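Local coordinates for protein pyrroline carboxylate reductase (Plasmodium falciparum, PDB 2RCY) that binds NADP and probably catalyses the pyrroline-5-carboxylate reductase reaction, the NAD(P)H-dependent last step of proline synthesis, at residues Asp143-Asn146 and Ile150-Glu153; Gly93-Lys98 and Ile154-Met159; Glu178-Ala183 and Asn196-Thr201; Glu122-Tyr127 and Ala164-Gly169. One frame throughout, in Å; residues are numbered along the deposited sequence.

Interaction 1. Residues Asp143-Asn146 and Ile150-Glu153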
loop_
_atom_site.group_PDB
_atom_site.type_symbol
_atom_site.label_atom_id
_atom_site.label_comp_id
_atom_site.label_asym_id
_atom_site.label_seq_id
_atom_site.Cartn_x
_atom_site.Cartn_y
_atom_site.Cartn_z
ATOM N N ASP A 143 4.952 -41.116 27.643
ATOM C CA ASP A 143 4.627 -42.363 26.944
ATOM C C ASP A 143 3.299 -42.301 26.192
ATOM O O ASP A 143 3.144 -42.944 25.151
ATOM C CB ASP A 143 4.618 -43.547 27.915
ATOM C CG ASP A 143 5.971 -43.786 28.571
ATOM O OD1 ASP A 143 6.991 -43.240 28.093
ATOM O OD2 ASP A 143 6.008 -44.528 29.575
ATOM N N ILE A 144 2.347 -41.540 26.731
ATOM C CA ILE A 144 1.030 -41.376 26.109
ATOM C C ILE A 144 1.127 -40.633 24.775
ATOM O O ILE A 144 0.509 -41.035 23.787
ATOM C CB ILE A 144 0.020 -40.675 27.065
ATOM C CG1 ILE A 144 -0.473 -41.661 28.130
ATOM C CG2 ILE A 144 -1.178 -40.115 26.293
ATOM C CD1 ILE A 144 -1.211 -41.021 29.299
ATOM N N PHE A 145 1.921 -39.565 24.753
ATOM C CA PHE A 145 2.018 -38.703 23.579
ATOM C C PHE A 145 3.139 -39.090 22.608
ATOM O O PHE A 145 3.054 -38.792 21.417
ATOM C CB PHE A 145 2.095 -37.229 23.998
ATOM C CG PHE A 145 0.905 -36.768 24.802
ATOM C CD1 PHE A 145 -0.337 -36.590 24.199
ATOM C CD2 PHE A 145 1.022 -36.523 26.166
ATOM C CE1 PHE A 145 -1.440 -36.172 24.942
ATOM C CE2 PHE A 145 -0.075 -36.103 26.917
ATOM C CZ PHE A 145 -1.307 -35.928 26.301
ATOM N N ASN A 146 4.177 -39.759 23.111
ATOM C CA ASN A 146 5.222 -40.318 22.243
ATOM C C ASN A 146 4.754 -41.543 21.454
ATOM O O ASN A 146 5.416 -41.964 20.502
ATOM C CB ASN A 146 6.497 -40.649 23.030
ATOM C CG ASN A 146 7.447 -39.464 23.142
ATOM O OD1 ASN A 146 7.602 -38.677 22.204
ATOM N ND2 ASN A 146 8.101 -39.343 24.292
ATOM N N ILE A 150 5.618 -36.774 18.827
ATOM C CA ILE A 150 6.840 -36.367 19.524
ATOM C C ILE A 150 6.524 -35.265 20.537
ATOM O O ILE A 150 5.978 -34.221 20.178
ATOM C CB ILE A 150 7.946 -35.900 18.532
ATOM C CG1 ILE A 150 8.391 -37.064 17.639
ATOM C CG2 ILE A 150 9.147 -35.305 19.282
ATOM C CD1 ILE A 150 9.223 -36.656 16.431
ATOM N N ILE A 151 6.869 -35.512 21.798
ATOM C CA ILE A 151 6.587 -34.568 22.881
ATOM C C ILE A 151 7.856 -33.950 23.480
ATOM O O ILE A 151 8.865 -34.634 23.674
ATOM C CB ILE A 151 5.679 -35.203 23.987
ATOM C CG1 ILE A 151 5.228 -34.144 25.004
ATOM C CG2 ILE A 151 6.365 -36.394 24.667
ATOM C CD1 ILE A 151 3.958 -34.495 25.762
ATOM N N HIS A 152 7.791 -32.647 23.744
ATOM C CA HIS A 152 8.862 -31.920 24.419
ATOM C C HIS A 152 8.339 -31.318 25.717
ATOM O O HIS A 152 7.184 -30.897 25.789
ATOM C CB HIS A 152 9.393 -30.793 23.528
ATOM C CG HIS A 152 9.988 -31.265 22.238
ATOM N ND1 HIS A 152 11.343 -31.452 22.068
ATOM C CD2 HIS A 152 9.413 -31.579 21.053
ATOM C CE1 HIS A 152 11.576 -31.865 20.835
ATOM N NE2 HIS A 152 10.423 -31.951 20.200
ATOM N N GLU A 153 9.186 -31.283 26.741
ATOM C CA GLU A 153 8.880 -30.523 27.946
ATOM C C GLU A 153 9.540 -29.157 27.845
ATOM O O GLU A 153 10.757 -29.053 27.664
ATOM C CB GLU A 153 9.336 -31.246 29.215
ATOM C CG GLU A 153 8.860 -30.557 30.496
ATOM C CD GLU A 153 9.264 -31.280 31.771
ATOM O OE1 GLU A 153 10.220 -32.089 31.742
ATOM O OE2 GLU A 153 8.621 -31.024 32.812
#
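Ile151 lays its CD1 methyl against the benzyl group of Phe145, 3.6 Å from CD2 and 3.7 Å from CB, so that it meets the root of the aromatic side chain rather than its far end. CG1 of Ile151 stands anti to the backbone N (chi1 -172°), which sends the long branch to Phe145 and leaves the CG2 methyl for Asn146. The amide of Asn146 lies over that second methyl: ND2 is 3.4 Å and OD1 3.6 Å from Ile151 CG2, and the two side chains are roughly perpendicular. The same amide makes the polar link, Ile151 N donating to Asn146 OD1 at 3.3 Å. The N-H comes from above the carbonyl plane, 42° out of it, and not along a lone pair. Here the end of helix 135-146 turns back onto strand 149-153, closing the beta-alpha-beta unit that starts with strand 123-129 at the rim of the Rossmann-type sheet. Beneath the helix, Ile151 also packs on Phe125 and Tyr127 of the adjoining strand, and the rings of Phe145 and Phe125 meet at about 45°. Ile144 of the same helix places CG2 over the centre of one face of the Phe145 ring, 4.0 Å above its plane, while Leu19 of helix 14-26 touches Phe145 from the nucleotide-binding part of the domain.

Interaction 2. Residues Gly93-Lys98 and Ile154-Met159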
loop_
_atom_site.group_PDB
_atom_site.type_symbol
_atom_site.label_atom_id
_atom_site.label_comp_id
_atom_site.label_asym_id
_atom_site.label_seq_id
_atom_site.Cartn_x
_atom_site.Cartn_y
_atom_site.Cartn_z
ATOM N N GLY A 93 -4.382 -21.304 25.679
ATOM C CA GLY A 93 -4.341 -20.064 26.444
ATOM C C GLY A 93 -4.322 -20.265 27.947
ATOM O O GLY A 93 -3.578 -19.584 28.656
ATOM N N LEU A 94 -5.136 -21.201 28.429
ATOM C CA LEU A 94 -5.281 -21.450 29.864
ATOM C C LEU A 94 -4.035 -22.085 30.477
ATOM O O LEU A 94 -3.833 -23.299 30.394
ATOM C CB LEU A 94 -6.526 -22.303 30.152
ATOM C CG LEU A 94 -7.907 -21.739 29.793
ATOM C CD1 LEU A 94 -8.974 -22.787 30.034
ATOM C CD2 LEU A 94 -8.229 -20.458 30.567
ATOM N N ASN A 95 -3.201 -21.244 31.085
ATOM C CA ASN A 95 -1.961 -21.694 31.714
ATOM C C ASN A 95 -2.165 -22.302 33.101
ATOM O O ASN A 95 -3.285 -22.337 33.612
ATOM C CB ASN A 95 -0.908 -20.573 31.742
ATOM C CG ASN A 95 -1.464 -19.240 32.219
ATOM O OD1 ASN A 95 -1.450 -18.257 31.480
ATOM N ND2 ASN A 95 -1.953 -19.199 33.454
ATOM N N ILE A 96 -1.073 -22.781 33.696
ATOM C CA ILE A 96 -1.103 -23.464 34.993
ATOM C C ILE A 96 -1.745 -22.607 36.089
ATOM O O ILE A 96 -2.541 -23.112 36.880
ATOM C CB ILE A 96 0.314 -23.943 35.416
ATOM C CG1 ILE A 96 0.836 -24.994 34.427
ATOM C CG2 ILE A 96 0.305 -24.503 36.839
ATOM C CD1 ILE A 96 2.326 -25.269 34.535
ATOM N N GLY A 97 -1.408 -21.319 36.114
ATOM C CA GLY A 97 -1.982 -20.372 37.071
ATOM C C GLY A 97 -3.498 -20.300 37.019
ATOM O O GLY A 97 -4.160 -20.322 38.057
ATOM N N LYS A 98 -4.042 -20.218 35.806
ATOM C CA LYS A 98 -5.490 -20.208 35.594
ATOM C C LYS A 98 -6.128 -21.565 35.884
ATOM O O LYS A 98 -7.267 -21.631 36.348
ATOM C CB LYS A 98 -5.828 -19.763 34.170
ATOM C CG LYS A 98 -5.890 -18.252 33.981
ATOM C CD LYS A 98 -7.304 -17.710 34.175
ATOM C CE LYS A 98 -7.460 -16.324 33.557
ATOM N NZ LYS A 98 -7.313 -16.332 32.068
ATOM N N ILE A 154 8.726 -28.112 27.950
ATOM C CA ILE A 154 9.210 -26.741 27.824
ATOM C C ILE A 154 8.771 -25.892 29.016
ATOM O O ILE A 154 7.919 -26.313 29.804
ATOM C CB ILE A 154 8.742 -26.082 26.494
ATOM C CG1 ILE A 154 7.216 -25.935 26.457
ATOM C CG2 ILE A 154 9.251 -26.873 25.285
ATOM C CD1 ILE A 154 6.721 -24.922 25.447
ATOM N N LYS A 155 9.361 -24.706 29.141
ATOM C CA LYS A 155 8.961 -23.730 30.157
ATOM C C LYS A 155 7.518 -23.278 29.927
ATOM O O LYS A 155 7.030 -23.296 28.794
ATOM C CB LYS A 155 9.894 -22.519 30.131
ATOM C CG LYS A 155 11.335 -22.817 30.512
ATOM C CD LYS A 155 12.223 -21.609 30.258
ATOM C CE LYS A 155 13.633 -21.835 30.780
ATOM N NZ LYS A 155 14.497 -20.644 30.564
ATOM N N GLU A 156 6.845 -22.868 30.999
ATOM C CA GLU A 156 5.462 -22.398 30.906
ATOM C C GLU A 156 5.341 -21.120 30.071
ATOM O O GLU A 156 4.368 -20.945 29.333
ATOM C CB GLU A 156 4.861 -22.181 32.297
ATOM C CG GLU A 156 3.342 -22.051 32.296
ATOM C CD GLU A 156 2.769 -21.619 33.634
ATOM O OE1 GLU A 156 1.566 -21.287 33.674
ATOM O OE2 GLU A 156 3.507 -21.610 34.645
ATOM N N LYS A 157 6.336 -20.241 30.185
ATOM C CA LYS A 157 6.344 -18.974 29.451
ATOM C C LYS A 157 6.522 -19.159 27.939
ATOM O O LYS A 157 6.193 -18.262 27.159
ATOM C CB LYS A 157 7.405 -18.018 30.017
ATOM C CG LYS A 157 8.857 -18.446 29.793
ATOM C CD LYS A 157 9.854 -17.404 30.314
ATOM C CE LYS A 157 9.815 -16.097 29.519
ATOM N NZ LYS A 157 10.185 -16.274 28.082
ATOM N N ASP A 158 7.033 -20.323 27.539
ATOM C CA ASP A 158 7.246 -20.649 26.128
ATOM C C ASP A 158 6.060 -21.383 25.496
ATOM O O ASP A 158 6.087 -21.702 24.306
ATOM C CB ASP A 158 8.520 -21.485 25.959
ATOM C CG ASP A 158 9.788 -20.687 26.197
ATOM O OD1 ASP A 158 9.720 -19.444 26.307
ATOM O OD2 ASP A 158 10.867 -21.312 26.272
HETATM N N MSE A 159 5.025 -21.645 26.291
HETATM C CA MSE A 159 3.862 -22.410 25.834
HETATM C C MSE A 159 3.021 -21.678 24.793
HETATM O O MSE A 159 2.410 -22.309 23.930
HETATM C CB MSE A 159 2.977 -22.804 27.017
HETATM C CG MSE A 159 3.507 -23.955 27.862
HETATM SE SE MSE A 159 3.386 -25.704 26.994
HETATM C CE MSE A 159 1.460 -25.830 26.741
HETATM O O HOH W 1 1.048 -20.056 35.929
#
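The two backbones stay well apart, Asn95 and Glu156 being the nearest pair with their CA atoms 7.5 Å from each other. Residues 93-95 form a loop that passes into helix 96-103 with Asn95 at the N-cap position, and 154-158 connect strand 149-153 to helix 159-167, which begins at Met159. One long side chain spans the gap. Glu156 has CG anti to its own backbone N (chi1 -165°) and runs on extended, which carries the carboxylate to the first turn of the opposing helix. There OE1 accepts a weak, bent bond from Ile96 N at 3.0 Å, with an angle of 131° at the hydrogen. Water 1 donates to the same Glu156 OE1 at 2.6 Å and weakly accepts from Gly97 N at 2.8 Å. Carbon atoms press on the same oxygen, Asn95 CB at 3.2 Å from Glu156 OE1, and the CD1 methyl of Ile96 lies alongside the carboxylate, 3.8 Å from Glu156 CD, the isoleucine crossing the glutamate at a slant. Ile96 and Glu156 both also pack on Cys128 of strand 123-129. A carboxylate set before the amino end of a helix, reaching one amide directly and the next through water, should be favoured by the helix dipole, which would probably help keep Glu156 ionised.

Interaction 3. Residues Glu178-Ala183 and Asn196-Thr201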
loop_
_atom_site.group_PDB
_atom_site.type_symbol
_atom_site.label_atom_id
_atom_site.label_comp_id
_atom_site.label_asym_id
_atom_site.label_seq_id
_atom_site.Cartn_x
_atom_site.Cartn_y
_atom_site.Cartn_z
ATOM N N GLU A 178 -2.790 -25.884 0.305
ATOM C CA GLU A 178 -3.973 -25.412 -0.415
ATOM C C GLU A 178 -3.617 -24.401 -1.508
ATOM O O GLU A 178 -4.116 -24.496 -2.630
ATOM C CB GLU A 178 -4.968 -24.797 0.574
ATOM C CG GLU A 178 -6.298 -24.348 -0.018
ATOM C CD GLU A 178 -7.149 -23.570 0.977
ATOM O OE1 GLU A 178 -7.093 -23.878 2.188
ATOM O OE2 GLU A 178 -7.882 -22.654 0.546
ATOM N N SER A 179 -2.750 -23.447 -1.172
ATOM C CA SER A 179 -2.351 -22.380 -2.093
ATOM C C SER A 179 -1.494 -22.895 -3.249
ATOM O O SER A 179 -1.630 -22.435 -4.383
ATOM C CB SER A 179 -1.597 -21.278 -1.344
ATOM O OG SER A 179 -2.282 -20.894 -0.168
ATOM N N LEU A 180 -0.611 -23.846 -2.952
ATOM C CA LEU A 180 0.266 -24.434 -3.962
ATOM C C LEU A 180 -0.517 -25.234 -5.002
ATOM O O LEU A 180 -0.237 -25.141 -6.200
ATOM C CB LEU A 180 1.344 -25.302 -3.306
ATOM C CG LEU A 180 2.502 -24.599 -2.591
ATOM C CD1 LEU A 180 3.164 -25.546 -1.612
ATOM C CD2 LEU A 180 3.521 -24.045 -3.581
ATOM N N ILE A 181 -1.500 -26.006 -4.535
ATOM C CA ILE A 181 -2.389 -26.771 -5.418
ATOM C C ILE A 181 -3.190 -25.843 -6.340
ATOM O O ILE A 181 -3.264 -26.078 -7.547
ATOM C CB ILE A 181 -3.338 -27.709 -4.614
ATOM C CG1 ILE A 181 -2.528 -28.793 -3.888
ATOM C CG2 ILE A 181 -4.388 -28.350 -5.528
ATOM C CD1 ILE A 181 -3.294 -29.534 -2.795
ATOM N N ASP A 182 -3.762 -24.783 -5.768
ATOM C CA ASP A 182 -4.531 -23.791 -6.525
ATOM C C ASP A 182 -3.717 -23.111 -7.623
ATOM O O ASP A 182 -4.232 -22.851 -8.712
ATOM C CB ASP A 182 -5.127 -22.737 -5.587
ATOM C CG ASP A 182 -6.411 -23.198 -4.935
ATOM O OD1 ASP A 182 -7.049 -24.137 -5.456
ATOM O OD2 ASP A 182 -6.789 -22.622 -3.900
ATOM N N ALA A 183 -2.451 -22.827 -7.322
ATOM C CA ALA A 183 -1.525 -22.260 -8.295
ATOM C C ALA A 183 -1.315 -23.218 -9.468
ATOM O O ALA A 183 -1.221 -22.788 -10.620
ATOM C CB ALA A 183 -0.201 -21.928 -7.628
ATOM N N ASN A 196 -0.316 -34.305 -5.515
ATOM C CA ASN A 196 0.802 -35.253 -5.491
ATOM C C ASN A 196 2.157 -34.557 -5.555
ATOM O O ASN A 196 3.056 -34.856 -4.767
ATOM C CB ASN A 196 0.688 -36.265 -6.635
ATOM C CG ASN A 196 -0.506 -37.187 -6.490
ATOM O OD1 ASN A 196 -0.903 -37.545 -5.380
ATOM N ND2 ASN A 196 -1.081 -37.586 -7.620
ATOM N N LEU A 197 2.289 -33.627 -6.498
ATOM C CA LEU A 197 3.516 -32.853 -6.675
ATOM C C LEU A 197 3.834 -31.957 -5.480
ATOM O O LEU A 197 4.998 -31.775 -5.143
ATOM C CB LEU A 197 3.443 -32.020 -7.958
ATOM C CG LEU A 197 4.197 -32.507 -9.202
ATOM C CD1 LEU A 197 3.866 -33.944 -9.577
ATOM C CD2 LEU A 197 3.923 -31.573 -10.369
ATOM N N VAL A 198 2.800 -31.406 -4.849
ATOM C CA VAL A 198 2.968 -30.548 -3.673
ATOM C C VAL A 198 3.419 -31.360 -2.456
ATOM O O VAL A 198 4.430 -31.034 -1.828
ATOM C CB VAL A 198 1.675 -29.735 -3.359
ATOM C CG1 VAL A 198 1.721 -29.123 -1.961
ATOM C CG2 VAL A 198 1.470 -28.650 -4.401
ATOM N N LEU A 199 2.678 -32.423 -2.145
ATOM C CA LEU A 199 2.963 -33.261 -0.982
ATOM C C LEU A 199 4.339 -33.924 -1.043
ATOM O O LEU A 199 5.019 -34.040 -0.021
ATOM C CB LEU A 199 1.869 -34.318 -0.790
ATOM C CG LEU A 199 0.443 -33.855 -0.472
ATOM C CD1 LEU A 199 -0.487 -35.052 -0.389
ATOM C CD2 LEU A 199 0.373 -33.031 0.810
ATOM N N GLN A 200 4.745 -34.345 -2.241
ATOM C CA GLN A 200 6.048 -34.974 -2.446
ATOM C C GLN A 200 7.190 -33.957 -2.398
ATOM O O GLN A 200 8.303 -34.282 -1.981
ATOM C CB GLN A 200 6.063 -35.766 -3.763
ATOM C CG GLN A 200 7.326 -36.599 -4.025
ATOM C CD GLN A 200 7.713 -37.513 -2.868
ATOM O OE1 GLN A 200 6.857 -38.037 -2.151
ATOM N NE2 GLN A 200 9.014 -37.711 -2.687
ATOM N N THR A 201 6.901 -32.728 -2.820
ATOM C CA THR A 201 7.873 -31.637 -2.768
ATOM C C THR A 201 8.144 -31.207 -1.325
ATOM O O THR A 201 9.287 -30.923 -0.962
ATOM C CB THR A 201 7.414 -30.430 -3.619
ATOM O OG1 THR A 201 7.268 -30.839 -4.984
ATOM C CG2 THR A 201 8.423 -29.302 -3.558
#
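Val198 holds CG1 anti to its backbone N (chi1 166°) and CG2 anti to its carbonyl carbon, a setting that turns both methyls toward the facing helix. The backbone already points CB of Leu180 at the valine; with CG anti to the carbonyl carbon (chi1 -75°), CD1 follows it there. CG2 of Val198 makes the closest approach, 3.5 Å from Leu180 CB, and reaches the neighbouring residue at 4.0 Å from Ile181 CG1. The other methyl, Val198 CG1, lies 3.9 Å from Leu180 CD1. The valine thus sits against two consecutive side chains, meeting Leu180 on the slant and Ile181 nearly at right angles. Helices 169-186 and 191-211 are two successive helices joined by a short connection and packed across each other in the all-helical dimerisation domain of the family. The contact is apolar and buried, with Leu180 and Val198 facing each other at a CA separation of 6.7 Å. Nearby, Ile181 packs on Arg191, Ser194 and Lys195 near the start of the second helix, where Arg191 also forms a salt bridge with Asp182. On the subunit interface Glu178 makes salt bridges to Lys220 and Lys243 of the second subunit, and Leu197 packs on His152 of that subunit.

Interaction 4. Residues Glu122-Tyr127 and Ala164-Gly169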
loop_
_atom_site.group_PDB
_atom_site.type_symbol
_atom_site.label_atom_id
_atom_site.label_comp_id
_atom_site.label_asym_id
_atom_site.label_seq_id
_atom_site.Cartn_x
_atom_site.Cartn_y
_atom_site.Cartn_z
ATOM N N GLU A 122 1.362 -38.827 14.176
ATOM C CA GLU A 122 2.428 -37.896 13.812
ATOM C C GLU A 122 2.240 -36.524 14.469
ATOM O O GLU A 122 2.586 -35.488 13.894
ATOM C CB GLU A 122 2.515 -37.771 12.286
ATOM C CG GLU A 122 3.929 -37.567 11.752
ATOM C CD GLU A 122 4.840 -38.757 12.015
ATOM O OE1 GLU A 122 4.484 -39.886 11.615
ATOM O OE2 GLU A 122 5.917 -38.558 12.618
ATOM N N GLY A 123 1.702 -36.533 15.685
ATOM C CA GLY A 123 1.429 -35.304 16.420
ATOM C C GLY A 123 2.662 -34.636 16.988
ATOM O O GLY A 123 3.677 -35.286 17.238
ATOM N N SER A 124 2.573 -33.323 17.178
ATOM C CA SER A 124 3.611 -32.570 17.866
ATOM C C SER A 124 3.051 -32.048 19.181
ATOM O O SER A 124 1.968 -31.458 19.217
ATOM C CB SER A 124 4.119 -31.419 16.999
ATOM O OG SER A 124 5.208 -30.762 17.621
ATOM N N PHE A 125 3.788 -32.282 20.261
ATOM C CA PHE A 125 3.328 -31.922 21.594
ATOM C C PHE A 125 4.373 -31.121 22.358
ATOM O O PHE A 125 5.576 -31.368 22.238
ATOM C CB PHE A 125 2.966 -33.171 22.406
ATOM C CG PHE A 125 2.093 -34.158 21.677
ATOM C CD1 PHE A 125 2.659 -35.200 20.946
ATOM C CD2 PHE A 125 0.707 -34.066 21.748
ATOM C CE1 PHE A 125 1.855 -36.120 20.276
ATOM C CE2 PHE A 125 -0.105 -34.985 21.083
ATOM C CZ PHE A 125 0.472 -36.015 20.347
ATOM N N ILE A 126 3.895 -30.152 23.132
ATOM C CA ILE A 126 4.706 -29.457 24.133
ATOM C C ILE A 126 3.945 -29.429 25.453
ATOM O O ILE A 126 2.716 -29.314 25.462
ATOM C CB ILE A 126 5.106 -28.005 23.716
ATOM C CG1 ILE A 126 3.882 -27.153 23.314
ATOM C CG2 ILE A 126 6.217 -28.026 22.661
ATOM C CD1 ILE A 126 3.413 -27.289 21.866
ATOM N N TYR A 127 4.666 -29.549 26.565
ATOM C CA TYR A 127 4.015 -29.546 27.875
ATOM C C TYR A 127 4.822 -28.914 29.001
ATOM O O TYR A 127 6.051 -28.819 28.939
ATOM C CB TYR A 127 3.551 -30.960 28.270
ATOM C CG TYR A 127 4.594 -31.822 28.956
ATOM C CD1 TYR A 127 4.614 -31.952 30.344
ATOM C CD2 TYR A 127 5.550 -32.518 28.217
ATOM C CE1 TYR A 127 5.565 -32.748 30.980
ATOM C CE2 TYR A 127 6.503 -33.318 28.841
ATOM C CZ TYR A 127 6.506 -33.426 30.222
ATOM O OH TYR A 127 7.449 -34.215 30.844
ATOM N N ALA A 164 1.374 -21.487 19.044
ATOM C CA ALA A 164 1.277 -20.776 17.769
ATOM C C ALA A 164 1.962 -21.512 16.616
ATOM O O ALA A 164 1.522 -21.421 15.471
ATOM C CB ALA A 164 1.836 -19.373 17.911
ATOM N N ILE A 165 3.035 -22.236 16.927
ATOM C CA ILE A 165 3.793 -22.995 15.931
ATOM C C ILE A 165 3.309 -24.444 15.823
ATOM O O ILE A 165 2.955 -24.905 14.739
ATOM C CB ILE A 165 5.317 -22.970 16.236
ATOM C CG1 ILE A 165 5.885 -21.574 15.976
ATOM C CG2 ILE A 165 6.070 -24.020 15.406
ATOM C CD1 ILE A 165 7.253 -21.349 16.572
ATOM N N SER A 166 3.298 -25.149 16.951
ATOM C CA SER A 166 2.984 -26.573 16.970
ATOM C C SER A 166 1.481 -26.846 16.967
ATOM O O SER A 166 1.006 -27.683 16.203
ATOM C CB SER A 166 3.665 -27.249 18.163
ATOM O OG SER A 166 3.253 -28.596 18.297
ATOM N N GLY A 167 0.741 -26.140 17.820
ATOM C CA GLY A 167 -0.706 -26.309 17.919
ATOM C C GLY A 167 -1.450 -25.772 16.710
ATOM O O GLY A 167 -2.285 -26.470 16.134
ATOM N N CYS A 168 -1.136 -24.535 16.328
ATOM C CA CYS A 168 -1.793 -23.857 15.205
ATOM C C CYS A 168 -1.147 -24.168 13.861
ATOM O O CYS A 168 -1.778 -24.011 12.813
ATOM C CB CYS A 168 -1.785 -22.346 15.416
ATOM S SG CYS A 168 -2.622 -21.801 16.890
ATOM N N GLY A 169 0.112 -24.601 13.905
ATOM C CA GLY A 169 0.908 -24.893 12.714
ATOM C C GLY A 169 0.228 -25.628 11.571
ATOM O O GLY A 169 0.330 -25.188 10.425
HETATM O O HOH W 2 1.053 -28.764 19.542
#
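Ser166 OG is gripped by a hydroxyl and a water. It shares a hydrogen bond of 3.0 Å with Ser124 OG, in which either oxygen could be the donor, and lies 2.5 Å from water 2, where the direction is likewise open. Water 2 donates in turn to Ser124 O at 2.9 Å, so that one serine of the strand is tied to the helix through its hydroxyl directly and through its carbonyl by way of the water. Both hydroxyls stand opposite their backbone nitrogens (chi1 -175° in Ser124, 173° in Ser166), the rotation that turns them to each other between backbones whose CA atoms are 6.1 Å apart. Beside this polar group the CD1 methyl of Ile126 touches Ser166 CB at 3.7 Å. CG1 of Ile126 lies between the backbone N and the carbonyl carbon (chi1 53°), which directs the long branch toward the helix. Residues 164-167 include a wider pi-type turn, and Ser166 projects from it to the sheet. Asn115 adds a second bridge, its side chain hydrogen-bonded to both Ser124 N and Ser166 O. Strand 123-129 runs between strands 108-113 and 149-153, with helix 159-167 packed against it; Ala164 and Ile165 of that helix lie on helix 242-260, and Leu197 of the second subunit packs on both Ser124 and Ile126.

In the fold
From the N terminus, residues 93-98 come first and meet 154-159, so interaction 2 opens before all the others. Segment 122-127 follows, to be met only by 164-169, and interactions 2 and 4 therefore cross. Interaction 1, between 143-146 and 150-153, closes the short turn after helix 135-146 and lies within both of these longer loops. Its strand 149-153 pairs with 123-129 of interaction 4, and Ile154 continues that pairing into interaction 2, tying the edge of the Rossmann-type sheet to helices 96-103 and 159-167. Interaction 3 comes later in series, a contact between two successive helices about 30 Å between centres from interaction 1. All four reach the second subunit.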